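Local coordinates for protein beta-lactamase (Burkholderia cenocepacia, PDB 5E2G) that probably hydrolyses beta-lactams to substituted beta-amino acids, as a member of the class C beta-lactamase family, at residues 29-34 and 235-240; 71-76 and 251-256; 167-172 and 215-220; 260-265 and 287-292; 268-273 and 283-288. All coordinates share one frame; numbering follows the deposited sequence.

Overall arrangement
The five contacts lie in one chain of the class C beta-lactamase fold. Contact 1 packs strand 25-32 against the loop that follows helix 226-235. Contact 3 is nested inside the chain loops closed by contacts 1 and 2, while contacts 1 and 2 interleave. Contacts 4 and 5 come later in the chain and share Pro287 and Lys288. Their centres are about 6 Å apart, and both use neighbouring strands of the large antiparallel sheet. Contacts 3 and 5 lie on opposite sides of the chain's centre, with centres about 24 Å apart. Contact 2 touches contacts 1, 3, 4 and 5, so it links the helices of contact 3 with the sheet region.

Contact 1. Residues 29-34 and 235-240; sequences GIVADG and ANMGMI
Val31 holds CG1 anti to its backbone N (chi1 173°), and this methyl points at two selenomethionines of 235-240. Met237 and Met239 both set CG opposite their own carbonyl carbon (chi1 -58° and -66°), beside the backbone N. Beyond that they differ. Met237 bends at its last torsion, and its methyl CE meets Val31 CG1 tip to tip at 3.9 Å. Met239 runs on extended, and its SE approaches the same Val31 CG1 at 4.2 Å. The selenium of Met239 also lies 3.9 Å from Gly34 CA, and its methyl CE is 4.0 Å from that CA. One valine methyl thus serves two long side chains, and the longer reach of Met239 extends to the turn after the strand. Helix 226-235 ends in a Schellman motif with Gly238 at positive phi. Gly238 N donates to Ala235 O at 2.9 Å. Val31 also touches Leu230 and Gln234 of that helix. No hydrogen bond joins the two segments. The contact is carried by methyl groups, polarisable selenium and the bare CA of Gly34, so dispersion and burial of apolar surface hold the strand against the loop after the helix.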
# COMPACT_ATOMS: atom_id res chain seq x y z
N GLY A 29 6.81 -10.22 8.71
CA GLY A 29 5.89 -10.07 9.83
C GLY A 29 4.73 -11.05 9.67
O GLY A 29 4.18 -11.18 8.57
N ILE A 30 4.37 -11.72 10.76
CA ILE A 30 3.30 -12.71 10.78
C ILE A 30 2.36 -12.40 11.94
O ILE A 30 2.82 -12.21 13.08
CB ILE A 30 3.83 -14.15 10.91
CG1 ILE A 30 4.57 -14.59 9.65
CG2 ILE A 30 2.70 -15.11 11.24
CD1 ILE A 30 3.71 -14.71 8.43
N VAL A 31 1.07 -12.35 11.67
CA VAL A 31 0.03 -12.41 12.69
C VAL A 31 -0.55 -13.81 12.65
O VAL A 31 -1.11 -14.24 11.64
CB VAL A 31 -1.08 -11.36 12.45
CG1 VAL A 31 -2.22 -11.57 13.42
CG2 VAL A 31 -0.54 -9.97 12.57
N ALA A 32 -0.37 -14.55 13.74
CA ALA A 32 -0.85 -15.92 13.84
C ALA A 32 -1.80 -15.96 15.03
O ALA A 32 -1.36 -15.92 16.18
CB ALA A 32 0.31 -16.89 14.01
N ASP A 33 -3.10 -16.02 14.73
CA ASP A 33 -4.15 -15.95 15.75
C ASP A 33 -4.04 -14.66 16.56
O ASP A 33 -4.16 -14.66 17.79
CB ASP A 33 -4.12 -17.18 16.66
CG ASP A 33 -5.42 -17.39 17.41
OD1 ASP A 33 -6.49 -17.47 16.77
OD2 ASP A 33 -5.37 -17.47 18.66
N GLY A 34 -3.80 -13.54 15.88
CA GLY A 34 -3.64 -12.26 16.54
C GLY A 34 -2.27 -12.01 17.15
O GLY A 34 -1.98 -10.87 17.54
N ALA A 235 -4.26 -3.57 12.89
CA ALA A 235 -5.29 -2.54 12.96
C ALA A 235 -6.37 -2.77 11.90
O ALA A 235 -7.57 -2.58 12.16
CB ALA A 235 -4.67 -1.16 12.81
N ASN A 236 -5.98 -3.22 10.70
CA ASN A 236 -6.94 -3.54 9.66
C ASN A 236 -7.78 -4.77 9.97
O ASN A 236 -8.70 -5.07 9.21
CB ASN A 236 -6.22 -3.72 8.32
CG ASN A 236 -6.02 -2.40 7.59
OD1 ASN A 236 -6.85 -2.00 6.78
ND2 ASN A 236 -4.92 -1.71 7.89
N MSE A 237 -7.50 -5.46 11.07
CA MSE A 237 -8.38 -6.53 11.53
C MSE A 237 -8.94 -6.21 12.92
O MSE A 237 -9.51 -7.08 13.58
CB MSE A 237 -7.63 -7.86 11.53
CG MSE A 237 -7.09 -8.23 10.17
SE MSE A 237 -6.33 -10.02 10.09
CE MSE A 237 -4.69 -9.71 11.10
N GLY A 238 -8.78 -4.96 13.35
CA GLY A 238 -9.42 -4.45 14.55
C GLY A 238 -8.83 -4.92 15.86
O GLY A 238 -9.54 -4.96 16.87
N MSE A 239 -7.54 -5.25 15.88
CA MSE A 239 -6.97 -5.94 17.03
C MSE A 239 -6.23 -5.10 18.04
O MSE A 239 -5.88 -5.62 19.09
CB MSE A 239 -5.99 -7.01 16.54
CG MSE A 239 -6.63 -8.12 15.77
SE MSE A 239 -5.30 -9.16 14.81
CE MSE A 239 -6.48 -10.58 14.26
N ILE A 240 -5.97 -3.82 17.77
CA ILE A 240 -5.04 -3.13 18.65
C ILE A 240 -5.59 -1.85 19.27
O ILE A 240 -4.82 -0.93 19.57
CB ILE A 240 -3.72 -2.84 17.92
CG1 ILE A 240 -3.97 -2.02 16.66
CG2 ILE A 240 -2.96 -4.12 17.61
CD1 ILE A 240 -2.73 -1.34 16.19

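Contact 2. Residues 71-76 and 251-256; sequences LASDAQ and ERTHTG
The amide of Gln76 and the guanidinium of Arg252 are the flat groups that meet here. Their planes are only 14° apart, although the two side chains cross at about a right angle. The amide end comes at the guanidinium obliquely. Gln76 reaches it through a bend at chi2, while Arg252 runs extended from CG to NE. Glu77, the next residue of the helix, makes a long, weak ion pair with Arg252 NE. The imidazole of His254 has Glu251 C 4.2 Å above one face, offset toward the rim, and meets the Trp269 ring edge-to-face.

Deeper in the contact, Ser73 touches two consecutive residues, Arg252 and Thr253. Its CB packs on Thr253 CG2 at 3.7 Å, and its OG lies 3.7 Å from Arg252 CB. That hydroxyl is hydrogen-bonded to Ala249 O, which ties helix 64-77 to the last turn of helix 244-252. Thr253 OG1 bonds to Ile250 O, leaving its CG2 methyl as the group that meets Ser73. Arg252 O takes two donors from one face of its plane: Thr255 OG1 at 2.9 Å and Thr255 N at 3.2 Å. Together they fix the type I turn from Arg252 to Thr255. Helix 64-77 starts within what is probably the SxxK motif of serine beta-lactamases, and here its later turns pack against the end of a second helix, just before strand 256-260 enters the sheet.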
# COMPACT_ATOMS: atom_id res chain seq x y z
N LEU A 71 -5.94 7.69 5.62
CA LEU A 71 -6.06 9.10 5.98
C LEU A 71 -7.29 9.73 5.33
O LEU A 71 -8.04 10.46 5.99
CB LEU A 71 -4.79 9.85 5.59
CG LEU A 71 -4.76 11.30 6.04
CD1 LEU A 71 -4.48 11.38 7.53
CD2 LEU A 71 -3.73 12.07 5.23
N ALA A 72 -7.50 9.45 4.04
CA ALA A 72 -8.65 10.00 3.33
C ALA A 72 -9.94 9.45 3.91
O ALA A 72 -10.93 10.17 4.02
CB ALA A 72 -8.55 9.68 1.84
N SER A 73 -9.93 8.17 4.28
CA SER A 73 -11.08 7.56 4.93
C SER A 73 -11.36 8.22 6.27
O SER A 73 -12.52 8.42 6.65
CB SER A 73 -10.82 6.06 5.08
OG SER A 73 -11.95 5.37 5.54
N ASP A 74 -10.30 8.59 7.00
CA ASP A 74 -10.51 9.27 8.27
C ASP A 74 -11.11 10.66 8.07
O ASP A 74 -12.05 11.03 8.78
CB ASP A 74 -9.20 9.36 9.04
CG ASP A 74 -9.42 9.90 10.42
OD1 ASP A 74 -9.87 9.11 11.29
OD2 ASP A 74 -9.15 11.10 10.64
N ALA A 75 -10.57 11.44 7.14
CA ALA A 75 -11.18 12.72 6.79
C ALA A 75 -12.65 12.55 6.45
O ALA A 75 -13.50 13.32 6.92
CB ALA A 75 -10.43 13.36 5.62
N GLN A 76 -12.99 11.53 5.65
CA GLN A 76 -14.38 11.28 5.32
C GLN A 76 -15.19 11.02 6.59
O GLN A 76 -16.30 11.54 6.73
CB GLN A 76 -14.48 10.11 4.35
CG GLN A 76 -15.80 10.00 3.60
CD GLN A 76 -16.86 9.28 4.40
OE1 GLN A 76 -16.55 8.43 5.24
NE2 GLN A 76 -18.12 9.62 4.16
N GLU A 251 -11.64 0.26 8.65
CA GLU A 251 -12.49 -0.79 8.10
C GLU A 251 -13.12 -0.35 6.79
O GLU A 251 -13.23 -1.15 5.85
CB GLU A 251 -13.57 -1.20 9.11
CG GLU A 251 -14.24 -2.50 8.71
CD GLU A 251 -15.33 -2.96 9.67
OE1 GLU A 251 -15.70 -2.18 10.58
OE2 GLU A 251 -15.81 -4.11 9.52
N ARG A 252 -13.48 0.93 6.67
CA ARG A 252 -14.15 1.43 5.48
C ARG A 252 -13.24 1.43 4.25
O ARG A 252 -13.76 1.46 3.13
CB ARG A 252 -14.69 2.82 5.76
CG ARG A 252 -16.03 3.09 5.14
CD ARG A 252 -16.71 4.26 5.82
NE ARG A 252 -17.65 4.91 4.92
CZ ARG A 252 -18.94 4.62 4.86
NH1 ARG A 252 -19.72 5.26 4.00
NH2 ARG A 252 -19.46 3.68 5.65
N THR A 253 -11.92 1.39 4.41
CA THR A 253 -11.05 1.20 3.25
C THR A 253 -11.18 -0.20 2.64
O THR A 253 -10.58 -0.46 1.59
CB THR A 253 -9.58 1.45 3.59
OG1 THR A 253 -9.09 0.34 4.35
CG2 THR A 253 -9.39 2.74 4.37
N HIS A 254 -11.93 -1.10 3.29
CA HIS A 254 -12.19 -2.43 2.75
C HIS A 254 -13.49 -2.49 1.96
O HIS A 254 -13.92 -3.59 1.60
CB HIS A 254 -12.26 -3.47 3.88
CG HIS A 254 -11.06 -3.51 4.77
ND1 HIS A 254 -10.97 -4.38 5.84
CD2 HIS A 254 -9.91 -2.80 4.76
CE1 HIS A 254 -9.81 -4.19 6.46
NE2 HIS A 254 -9.16 -3.24 5.83
N THR A 255 -14.14 -1.36 1.74
CA THR A 255 -15.35 -1.30 0.94
C THR A 255 -15.03 -1.67 -0.50
O THR A 255 -14.09 -1.14 -1.08
CB THR A 255 -15.95 0.10 1.03
OG1 THR A 255 -16.30 0.40 2.39
CG2 THR A 255 -17.18 0.24 0.14
N GLY A 256 -15.81 -2.58 -1.09
CA GLY A 256 -15.58 -3.01 -2.46
C GLY A 256 -16.33 -2.17 -3.47
O GLY A 256 -17.56 -2.15 -3.45

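Contact 3. Residues 167-172 and 215-220; sequences DFATLM and LWQPAY
The ring of Phe168 lies between Pro218 and Met172. Pro218 CG stands over one face, 4.1 Å from the centroid of the Phe168 ring and 10° off its normal, a CH-pi contact. Met172 CG lies above the opposite face, offset toward the rim. Phe168 CZ also comes within 3.5 Å of Pro218 CA. Gln217 passes alongside the ring in the opposite direction, and its CB is 3.6 Å from Phe168 CE2. With CG anti to the backbone N (chi1 175°), Phe168 sends its ring toward helix 216-220.

The extended chain of Gln217 carries its amide on to the start of helix 168-180. There Gln217 NE2 packs 3.7 Å from Ala169 CB, and Gln217 OE1 accepts a hydrogen bond from a water. That water also donates to Asp167 OD1 and accepts from Ala169 N, so it bridges the two segments. This is helix-to-helix packing within the helical part of the class C fold, with the axes of 168-172 and 216-220 running 42° apart.

Asp167 is the N-cap of helix 168-180. Its OD2 takes Thr170 N at 3.0 Å and Thr170 OG1 at 2.7 Å, both on the anti side and out of the carboxylate plane. Its other oxygen is turned to the water. Outside the pair, Thr68 of helix 64-77 touches Phe168 and is hydrogen-bonded to Pro218 O.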
# COMPACT_ATOMS: atom_id res chain seq x y z
N ASP A 167 -0.42 20.23 6.01
CA ASP A 167 0.66 19.63 5.24
C ASP A 167 0.49 18.11 5.18
O ASP A 167 0.12 17.48 6.17
CB ASP A 167 1.98 20.02 5.92
CG ASP A 167 3.20 19.37 5.31
OD1 ASP A 167 3.62 19.79 4.20
OD2 ASP A 167 3.79 18.49 5.97
N PHE A 168 0.75 17.53 4.01
CA PHE A 168 0.53 16.09 3.86
C PHE A 168 1.44 15.27 4.79
O PHE A 168 0.96 14.45 5.58
CB PHE A 168 0.74 15.63 2.41
CG PHE A 168 0.63 14.15 2.26
CD1 PHE A 168 -0.61 13.53 2.20
CD2 PHE A 168 1.77 13.35 2.25
CE1 PHE A 168 -0.72 12.15 2.09
CE2 PHE A 168 1.67 11.97 2.15
CZ PHE A 168 0.42 11.37 2.08
N ALA A 169 2.76 15.47 4.69
CA ALA A 169 3.70 14.67 5.48
C ALA A 169 3.45 14.82 6.98
O ALA A 169 3.63 13.86 7.74
CB ALA A 169 5.14 15.05 5.14
N THR A 170 3.02 16.02 7.41
CA THR A 170 2.67 16.24 8.81
C THR A 170 1.47 15.40 9.23
O THR A 170 1.44 14.84 10.33
CB THR A 170 2.38 17.73 9.02
OG1 THR A 170 3.55 18.49 8.69
CG2 THR A 170 1.98 18.01 10.46
N LEU A 171 0.46 15.30 8.36
CA LEU A 171 -0.71 14.48 8.67
C LEU A 171 -0.33 13.01 8.84
O LEU A 171 -0.94 12.31 9.64
CB LEU A 171 -1.75 14.62 7.56
CG LEU A 171 -2.59 15.90 7.52
CD1 LEU A 171 -3.30 16.02 6.18
CD2 LEU A 171 -3.57 15.91 8.67
N MSE A 172 0.66 12.54 8.10
CA MSE A 172 1.05 11.15 8.19
C MSE A 172 1.86 10.88 9.46
O MSE A 172 1.60 9.92 10.18
CB MSE A 172 1.84 10.76 6.95
CG MSE A 172 1.06 10.91 5.66
SE MSE A 172 -0.38 9.59 5.43
CE MSE A 172 0.67 8.19 4.59
N LEU A 215 4.21 14.43 -6.09
CA LEU A 215 3.29 13.49 -5.46
C LEU A 215 4.03 12.23 -5.02
O LEU A 215 3.49 11.13 -5.07
CB LEU A 215 2.13 13.10 -6.39
CG LEU A 215 1.02 14.09 -6.77
CD1 LEU A 215 0.50 14.83 -5.56
CD2 LEU A 215 1.46 15.06 -7.85
N TRP A 216 5.29 12.38 -4.60
CA TRP A 216 6.06 11.21 -4.19
C TRP A 216 5.65 10.72 -2.81
O TRP A 216 5.71 9.52 -2.54
CB TRP A 216 7.56 11.53 -4.17
CG TRP A 216 7.98 12.43 -3.03
CD1 TRP A 216 8.02 13.80 -3.04
CD2 TRP A 216 8.42 12.03 -1.73
NE1 TRP A 216 8.46 14.27 -1.82
CE2 TRP A 216 8.71 13.20 -1.00
CE3 TRP A 216 8.59 10.78 -1.10
CZ2 TRP A 216 9.16 13.16 0.33
CZ3 TRP A 216 9.04 10.75 0.21
CH2 TRP A 216 9.32 11.93 0.91
N GLN A 217 5.27 11.63 -1.92
CA GLN A 217 4.88 11.21 -0.58
C GLN A 217 3.60 10.40 -0.57
O GLN A 217 3.58 9.33 0.05
CB GLN A 217 4.77 12.44 0.33
CG GLN A 217 5.52 13.65 -0.19
CD GLN A 217 5.33 14.85 0.69
OE1 GLN A 217 4.33 15.57 0.58
NE2 GLN A 217 6.29 15.09 1.59
N PRO A 218 2.50 10.83 -1.22
CA PRO A 218 1.26 10.06 -1.10
C PRO A 218 1.29 8.74 -1.83
O PRO A 218 0.57 7.82 -1.44
CB PRO A 218 0.20 11.00 -1.69
CG PRO A 218 0.85 12.33 -1.86
CD PRO A 218 2.30 12.03 -2.06
N ALA A 219 2.11 8.61 -2.87
CA ALA A 219 2.05 7.43 -3.72
C ALA A 219 3.05 6.35 -3.32
O ALA A 219 2.74 5.16 -3.45
CB ALA A 219 2.29 7.83 -5.18
N TYR A 220 4.23 6.73 -2.82
CA TYR A 220 5.24 5.71 -2.53
C TYR A 220 6.26 6.19 -1.50
O TYR A 220 7.37 5.65 -1.48
CB TYR A 220 5.95 5.29 -3.81
CG TYR A 220 6.49 6.45 -4.63
CD1 TYR A 220 5.72 7.04 -5.63
CD2 TYR A 220 7.78 6.95 -4.42
CE1 TYR A 220 6.20 8.10 -6.39
CE2 TYR A 220 8.28 8.01 -5.18
CZ TYR A 220 7.48 8.58 -6.17
OH TYR A 220 7.94 9.63 -6.93
O HOH W 1 4.01 17.33 2.90

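Contact 4. Residues 260-265 and 287-292; sequences AGPLTQ and PKMLFD
Met289 meets Ala260, Pro262 and Leu263 from the short helix that opens at Pro287. Phe291 N donates to Pro287 O at 3.0 Å, and Asp292 N donates to Lys288 O. These bonds form one helical turn, from which Met289 points toward 260-265. Met289 is a selenomethionine and carries the whole contact. Its CG lies opposite the carbonyl carbon, and the chain then bends at both chi2 (-56°) and chi3 (-52°). This compact shape folds the methyl round, so that CE comes to Leu263 CD1 at 3.5 Å, the closest approach of the contact. The two side chains cross at a slant. The same Met289 CE packs on Ala260 CB at 4.1 Å and lies 3.9 Å from Ala260 O. Met289 SE is more distant from the proline, 4.4 Å from Pro262 CD. Arg146 and Val294 also touch Met289, and Arg146 contacts Ala260 and Leu263 too.

No hydrogen bond crosses between the segments. Within 260-265 the backbone closes on itself. Ala260 N donates to Leu263 O at 2.8 Å, and Leu263 N donates back to Ala260 O at 2.9 Å. Gly261 has the positive phi of the first corner of a type II' turn, and Pro262 follows it. This is a two-residue beta hairpin, joining strands 256-260 and 263-265 of the large antiparallel sheet, with a helix side chain packed against its turn.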
# COMPACT_ATOMS: atom_id res chain seq x y z
N ALA A 260 -12.61 -5.63 -11.39
CA ALA A 260 -11.74 -5.52 -12.57
C ALA A 260 -11.13 -6.89 -12.80
O ALA A 260 -10.28 -7.33 -12.02
CB ALA A 260 -10.66 -4.45 -12.38
N GLY A 261 -11.56 -7.56 -13.86
CA GLY A 261 -11.22 -8.95 -14.05
C GLY A 261 -11.49 -9.75 -12.80
O GLY A 261 -12.58 -9.70 -12.22
N PRO A 262 -10.47 -10.49 -12.33
CA PRO A 262 -10.63 -11.31 -11.12
C PRO A 262 -10.57 -10.53 -9.82
O PRO A 262 -10.86 -11.09 -8.76
CB PRO A 262 -9.43 -12.25 -11.21
CG PRO A 262 -8.37 -11.36 -11.81
CD PRO A 262 -9.10 -10.55 -12.86
N LEU A 263 -10.20 -9.27 -9.90
CA LEU A 263 -9.85 -8.45 -8.76
C LEU A 263 -11.04 -7.60 -8.34
O LEU A 263 -11.84 -7.18 -9.18
CB LEU A 263 -8.65 -7.57 -9.14
CG LEU A 263 -8.10 -6.42 -8.33
CD1 LEU A 263 -6.64 -6.24 -8.72
CD2 LEU A 263 -8.87 -5.15 -8.61
N THR A 264 -11.15 -7.37 -7.04
CA THR A 264 -12.10 -6.39 -6.52
C THR A 264 -11.30 -5.24 -5.91
O THR A 264 -10.38 -5.47 -5.12
CB THR A 264 -13.04 -7.02 -5.49
OG1 THR A 264 -13.78 -8.06 -6.13
CG2 THR A 264 -14.00 -5.99 -4.93
N GLN A 265 -11.63 -4.02 -6.31
CA GLN A 265 -10.90 -2.83 -5.92
C GLN A 265 -11.61 -2.13 -4.77
O GLN A 265 -12.76 -1.69 -4.93
CB GLN A 265 -10.76 -1.88 -7.12
CG GLN A 265 -9.97 -0.63 -6.82
CD GLN A 265 -8.54 -0.93 -6.44
OE1 GLN A 265 -7.78 -1.45 -7.26
NE2 GLN A 265 -8.16 -0.61 -5.21
N PRO A 287 0.88 -9.09 -14.36
CA PRO A 287 1.28 -7.84 -15.04
C PRO A 287 0.15 -7.16 -15.79
O PRO A 287 0.13 -5.92 -15.85
CB PRO A 287 2.37 -8.31 -16.00
CG PRO A 287 2.91 -9.56 -15.37
CD PRO A 287 1.77 -10.22 -14.68
N LYS A 288 -0.78 -7.92 -16.38
CA LYS A 288 -1.91 -7.32 -17.08
C LYS A 288 -2.68 -6.36 -16.19
O LYS A 288 -3.16 -5.32 -16.65
CB LYS A 288 -2.85 -8.41 -17.60
CG LYS A 288 -4.18 -7.85 -18.12
CD LYS A 288 -5.22 -8.93 -18.40
CE LYS A 288 -4.90 -9.72 -19.66
NZ LYS A 288 -3.79 -10.70 -19.49
N MSE A 289 -2.82 -6.70 -14.91
CA MSE A 289 -3.52 -5.83 -13.98
C MSE A 289 -2.74 -4.55 -13.79
O MSE A 289 -3.31 -3.46 -13.74
CB MSE A 289 -3.73 -6.54 -12.64
CG MSE A 289 -4.68 -7.71 -12.70
SE MSE A 289 -6.41 -7.16 -13.40
CE MSE A 289 -6.76 -5.67 -12.22
N LEU A 290 -1.42 -4.69 -13.72
CA LEU A 290 -0.56 -3.57 -13.34
C LEU A 290 -0.40 -2.54 -14.45
O LEU A 290 -0.26 -1.35 -14.16
CB LEU A 290 0.81 -4.10 -12.92
CG LEU A 290 0.92 -4.54 -11.46
CD1 LEU A 290 0.39 -5.96 -11.23
CD2 LEU A 290 2.36 -4.40 -10.99
N PHE A 291 -0.44 -2.95 -15.72
CA PHE A 291 -0.10 -2.04 -16.80
C PHE A 291 -1.23 -1.74 -17.77
O PHE A 291 -1.16 -0.72 -18.47
CB PHE A 291 1.10 -2.59 -17.59
CG PHE A 291 2.32 -2.82 -16.73
CD1 PHE A 291 3.10 -1.75 -16.31
CD2 PHE A 291 2.67 -4.10 -16.35
CE1 PHE A 291 4.21 -1.96 -15.52
CE2 PHE A 291 3.79 -4.32 -15.56
CZ PHE A 291 4.56 -3.24 -15.14
N ASP A 292 -2.26 -2.57 -17.84
CA ASP A 292 -3.33 -2.38 -18.80
C ASP A 292 -4.48 -1.58 -18.20
O ASP A 292 -4.57 -1.40 -16.98
CB ASP A 292 -3.85 -3.73 -19.31
CG ASP A 292 -2.77 -4.55 -20.00
OD1 ASP A 292 -1.62 -4.06 -20.15
OD2 ASP A 292 -3.07 -5.68 -20.42

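Contact 5. Residues 268-273 and 283-288; sequences IWEQYP and AGNAPK
Strand 270-273 faces the point where helix 278-284 gives out, and Glu270 and Gly284 have the nearest CA atoms across the pair, 8.8 Å apart. Gly284 is the last helical residue, Asn285 leaves the helix, and Ala286 is the N-cap of the next one. A weak bond from Ala286 N to Ala283 O, 3.4 Å, spans this short link. No hydrogen bond runs directly between the two segments.

Glu270 and Tyr272 are two apart on the extended strand and project from the same side, toward the helix end. Tyr272 has CG opposite its carbonyl carbon (chi1 -51°), which carries the phenol across to Gly284. Tyr272 OH lies only 3.1 Å from Gly284 CA and 3.4 Å from Gly284 C. The direction a side chain would take from Gly284 is filled by this hydroxyl, so the approach depends on a bare CA.

The strand pairs with 309-316 in the main antiparallel sheet of the class C beta-lactamase fold. That neighbour probably carries a K(T/S)G-type motif, as at the active-site edge of serine beta-lactamases, and Lys313 in it touches Trp269. Glu270 OE2 forms a salt bridge with Arg146. The other oxygen is joined to the helix end through a water, which donates to Gly284 O at 2.6 Å and weakly to Glu270 OE1 at 3.4 Å. Asn285 packs against Asn312 of strand 309-316 and against Ile344, Glu345 and Val348 of helix 344-357. A thiocyanate ion, probably from the crystallisation liquor, lies about 5 Å from the Tyr272 side chain.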
# COMPACT_ATOMS: atom_id res chain seq x y z
N ILE A 268 -7.85 1.64 -2.52
CA ILE A 268 -6.46 1.22 -2.69
C ILE A 268 -6.28 -0.27 -2.44
O ILE A 268 -5.68 -0.96 -3.26
CB ILE A 268 -5.50 2.06 -1.83
CG1 ILE A 268 -5.52 3.52 -2.29
CG2 ILE A 268 -4.08 1.48 -1.91
CD1 ILE A 268 -5.11 3.70 -3.75
N TRP A 269 -6.78 -0.78 -1.31
CA TRP A 269 -6.73 -2.22 -1.07
C TRP A 269 -7.41 -2.98 -2.21
O TRP A 269 -8.31 -2.47 -2.88
CB TRP A 269 -7.42 -2.59 0.24
CG TRP A 269 -6.72 -2.11 1.46
CD1 TRP A 269 -7.14 -1.14 2.30
CD2 TRP A 269 -5.48 -2.60 1.99
NE1 TRP A 269 -6.24 -0.98 3.33
CE2 TRP A 269 -5.21 -1.87 3.16
CE3 TRP A 269 -4.57 -3.59 1.59
CZ2 TRP A 269 -4.07 -2.09 3.94
CZ3 TRP A 269 -3.43 -3.81 2.36
CH2 TRP A 269 -3.19 -3.06 3.52
N GLU A 270 -6.97 -4.22 -2.41
CA GLU A 270 -7.54 -5.11 -3.41
C GLU A 270 -7.89 -6.42 -2.72
O GLU A 270 -7.16 -6.87 -1.83
CB GLU A 270 -6.55 -5.31 -4.56
CG GLU A 270 -6.02 -3.98 -5.12
CD GLU A 270 -4.61 -4.08 -5.72
OE1 GLU A 270 -4.03 -5.18 -5.70
OE2 GLU A 270 -4.10 -3.05 -6.21
N GLN A 271 -9.02 -7.03 -3.09
CA GLN A 271 -9.51 -8.15 -2.30
C GLN A 271 -10.15 -9.21 -3.18
O GLN A 271 -10.46 -8.98 -4.36
CB GLN A 271 -10.50 -7.70 -1.23
CG GLN A 271 -11.88 -7.46 -1.75
CD GLN A 271 -12.84 -6.96 -0.70
OE1 GLN A 271 -14.05 -7.09 -0.87
NE2 GLN A 271 -12.33 -6.40 0.37
N TYR A 272 -10.34 -10.38 -2.58
CA TYR A 272 -10.90 -11.56 -3.23
C TYR A 272 -11.73 -12.30 -2.19
O TYR A 272 -11.41 -12.23 -1.00
CB TYR A 272 -9.79 -12.48 -3.79
CG TYR A 272 -8.80 -11.74 -4.66
CD1 TYR A 272 -8.98 -11.64 -6.03
CD2 TYR A 272 -7.70 -11.11 -4.10
CE1 TYR A 272 -8.10 -10.95 -6.82
CE2 TYR A 272 -6.80 -10.41 -4.88
CZ TYR A 272 -7.00 -10.33 -6.24
OH TYR A 272 -6.11 -9.63 -7.03
N PRO A 273 -12.79 -13.00 -2.60
CA PRO A 273 -13.52 -13.81 -1.63
C PRO A 273 -12.60 -14.82 -0.97
O PRO A 273 -11.70 -15.37 -1.61
CB PRO A 273 -14.60 -14.51 -2.48
CG PRO A 273 -14.61 -13.81 -3.76
CD PRO A 273 -13.29 -13.16 -3.97
N ALA A 283 -3.80 -14.32 -11.05
CA ALA A 283 -4.42 -13.53 -12.11
C ALA A 283 -4.63 -12.09 -11.67
O ALA A 283 -4.44 -11.16 -12.47
CB ALA A 283 -5.75 -14.15 -12.52
N GLY A 284 -5.00 -11.88 -10.41
CA GLY A 284 -5.22 -10.54 -9.91
C GLY A 284 -3.95 -9.74 -9.71
O GLY A 284 -3.97 -8.52 -9.80
N ASN A 285 -2.83 -10.42 -9.44
CA ASN A 285 -1.55 -9.74 -9.30
C ASN A 285 -0.70 -9.84 -10.56
O ASN A 285 0.49 -9.54 -10.51
CB ASN A 285 -0.79 -10.30 -8.10
CG ASN A 285 -1.50 -10.03 -6.81
OD1 ASN A 285 -2.08 -10.93 -6.20
ND2 ASN A 285 -1.51 -8.77 -6.39
N ALA A 286 -1.30 -10.24 -11.68
CA ALA A 286 -0.56 -10.45 -12.91
C ALA A 286 -0.19 -9.10 -13.54
O ALA A 286 -0.84 -8.09 -13.29
CB ALA A 286 -1.39 -11.27 -13.88
N PRO A 287 0.88 -9.09 -14.36
CA PRO A 287 1.28 -7.84 -15.04
C PRO A 287 0.15 -7.16 -15.79
O PRO A 287 0.13 -5.92 -15.85
CB PRO A 287 2.37 -8.31 -16.00
CG PRO A 287 2.91 -9.56 -15.37
CD PRO A 287 1.77 -10.22 -14.68
N LYS A 288 -0.78 -7.92 -16.38
CA LYS A 288 -1.91 -7.32 -17.08
C LYS A 288 -2.68 -6.36 -16.19
O LYS A 288 -3.16 -5.32 -16.65
CB LYS A 288 -2.85 -8.41 -17.60
CG LYS A 288 -4.18 -7.85 -18.12
CD LYS A 288 -5.22 -8.93 -18.40
CE LYS A 288 -4.90 -9.72 -19.66
NZ LYS A 288 -3.79 -10.70 -19.49
O HOH W 2 -3.02 -6.37 -8.72